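Long-range contact in transcriptional regulator, putative (Pseudomonas syringae pv. tomato, PDB 2R5F), which probably binds a sugar effector through this domain and regulates transcription as a DNA-binding member of the SorC family: residues 156-161 with 192-197. Sequence-based numbering, arbitrary orientation.
Sequences AIVGIG and DICLRY
Gly161 and Asp192 form an antiparallel hydrogen-bonded pair, with Gly161 N to Asp192 O at 2.9 Å and Asp192 N to Gly161 O at 3.0 Å. Gly161 N lies in the plane of the Asp192 carbonyl, whereas Asp192 N is tilted 29° from that of Gly161. Packing is tightest on the buried side: chi1 of -69° leaves Ile193 CG2 anti to the backbone N, where it meets Val158 CB at 3.8 Å and both valine methyls, the two side chains crossing at about a right angle. Ile193 CG1 runs alongside Ile160 CG1 at 4.1 Å, and Leu221 and Ala243 of two helices add to this apolar cluster. The contact is looser at partly exposed Gly159, where a water replaces a direct bond, donating to Gly159 O (3.0 Å) and accepting from Cys194 N (2.8 Å). Asp192 OD2 accepts from Leu195 N on its anti side at 3.0 Å, an Asx motif within the hairpin 191-198, which joins strand 155-162 antiparallel; that strand's other pairings are parallel. Chemically, two direct backbone bonds set the register at Gly161 and Asp192, a water satisfies Gly159 O and Cys194 N, and apolar contacts hold the buried flank.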
loop_
_atom_site.group_PDB
_atom_site.type_symbol
_atom_site.label_atom_id
_atom_site.label_comp_id
_atom_site.label_asym_id
_atom_site.label_seq_id
_atom_site.Cartn_x
_atom_site.Cartn_y
_atom_site.Cartn_z
ATOM N N ALA A 156 -4.646 6.079 0.313
ATOM C CA ALA A 156 -4.409 4.717 -0.214
ATOM C C ALA A 156 -3.191 4.115 0.423
ATOM O O ALA A 156 -2.140 4.726 0.434
ATOM C CB ALA A 156 -4.298 4.705 -1.746
ATOM N N ILE A 157 -3.335 2.903 0.959
ATOM C CA ILE A 157 -2.229 2.160 1.509
ATOM C C ILE A 157 -1.925 0.968 0.597
ATOM O O ILE A 157 -2.770 0.103 0.392
ATOM C CB ILE A 157 -2.544 1.636 2.941
ATOM C CG1 ILE A 157 -3.163 2.753 3.797
ATOM C CG2 ILE A 157 -1.267 0.988 3.551
ATOM C CD1 ILE A 157 -3.652 2.310 5.086
ATOM N N VAL A 158 -0.719 0.916 0.045
ATOM C CA VAL A 158 -0.404 -0.047 -1.035
ATOM C C VAL A 158 0.942 -0.726 -0.830
ATOM O O VAL A 158 1.903 -0.110 -0.349
ATOM C CB VAL A 158 -0.434 0.628 -2.470
ATOM C CG1 VAL A 158 -1.816 1.248 -2.801
ATOM C CG2 VAL A 158 0.684 1.669 -2.633
ATOM N N GLY A 159 1.021 -2.001 -1.187
ATOM C CA GLY A 159 2.289 -2.678 -1.225
ATOM C C GLY A 159 2.795 -2.449 -2.634
ATOM O O GLY A 159 2.068 -1.943 -3.480
ATOM N N ILE A 160 4.038 -2.820 -2.888
ATOM C CA ILE A 160 4.626 -2.666 -4.212
ATOM C C ILE A 160 5.199 -4.033 -4.556
ATOM O O ILE A 160 6.024 -4.554 -3.819
ATOM C CB ILE A 160 5.693 -1.528 -4.214
ATOM C CG1 ILE A 160 5.009 -0.169 -3.947
ATOM C CG2 ILE A 160 6.465 -1.461 -5.553
ATOM C CD1 ILE A 160 5.902 0.861 -3.305
ATOM N N GLY A 161 4.717 -4.644 -5.638
ATOM C CA GLY A 161 5.248 -5.933 -6.077
ATOM C C GLY A 161 6.382 -5.796 -7.096
ATOM O O GLY A 161 6.382 -4.888 -7.926
ATOM N N ASP A 192 4.481 -3.622 -9.842
ATOM C CA ASP A 192 3.045 -3.357 -9.870
ATOM C C ASP A 192 2.589 -2.764 -8.555
ATOM O O ASP A 192 3.156 -3.044 -7.487
ATOM C CB ASP A 192 2.245 -4.640 -10.157
ATOM C CG ASP A 192 2.050 -5.514 -8.906
ATOM O OD1 ASP A 192 2.939 -6.324 -8.586
ATOM O OD2 ASP A 192 0.991 -5.424 -8.256
ATOM N N ILE A 193 1.563 -1.923 -8.661
ATOM C CA ILE A 193 0.739 -1.528 -7.534
ATOM C C ILE A 193 -0.675 -1.975 -7.920
ATOM O O ILE A 193 -1.141 -1.685 -9.022
ATOM C CB ILE A 193 0.764 -0.011 -7.273
ATOM C CG1 ILE A 193 2.146 0.421 -6.758
ATOM C CG2 ILE A 193 -0.337 0.338 -6.282
ATOM C CD1 ILE A 193 2.403 1.914 -6.696
ATOM N N CYS A 194 -1.311 -2.723 -7.022
ATOM C CA CYS A 194 -2.673 -3.247 -7.206
ATOM C C CYS A 194 -2.867 -4.078 -8.475
ATOM O O CYS A 194 -3.928 -4.037 -9.066
ATOM C CB CYS A 194 -3.716 -2.126 -7.158
ATOM S SG CYS A 194 -3.844 -1.310 -5.542
ATOM N N LEU A 195 -1.841 -4.831 -8.867
ATOM C CA LEU A 195 -1.836 -5.575 -10.118
ATOM C C LEU A 195 -1.878 -4.633 -11.324
ATOM O O LEU A 195 -2.182 -5.043 -12.435
ATOM C CB LEU A 195 -2.990 -6.588 -10.163
ATOM C CG LEU A 195 -2.607 -8.050 -10.403
ATOM C CD1 LEU A 195 -1.377 -8.474 -9.544
ATOM C CD2 LEU A 195 -3.797 -8.938 -10.124
ATOM N N ARG A 196 -1.548 -3.365 -11.108
ATOM C CA ARG A 196 -1.316 -2.464 -12.240
ATOM C C ARG A 196 0.201 -2.280 -12.461
ATOM O O ARG A 196 0.886 -1.749 -11.618
ATOM C CB ARG A 196 -2.027 -1.125 -12.006
ATOM C CG ARG A 196 -3.546 -1.243 -11.705
ATOM C CD ARG A 196 -4.288 -1.774 -12.926
ATOM N NE ARG A 196 -5.736 -1.793 -12.736
ATOM C CZ ARG A 196 -6.615 -1.229 -13.561
ATOM N NH1 ARG A 196 -6.211 -0.600 -14.658
ATOM N NH2 ARG A 196 -7.907 -1.288 -13.287
ATOM N N TYR A 197 0.698 -2.696 -13.623
ATOM C CA TYR A 197 2.134 -2.740 -13.883
ATOM C C TYR A 197 2.693 -1.440 -14.449
ATOM O O TYR A 197 2.003 -0.720 -15.160
ATOM C CB TYR A 197 2.462 -3.955 -14.777
ATOM C CG TYR A 197 2.330 -5.263 -14.017
ATOM C CD1 TYR A 197 1.093 -5.903 -13.874
ATOM C CD2 TYR A 197 3.433 -5.835 -13.408
ATOM C CE1 TYR A 197 0.972 -7.087 -13.148
ATOM C CE2 TYR A 197 3.324 -7.015 -12.691
ATOM C CZ TYR A 197 2.097 -7.637 -12.560
ATOM O OH TYR A 197 2.034 -8.813 -11.826
HETATM O O HOH W 1 -0.243 -3.439 -4.582
#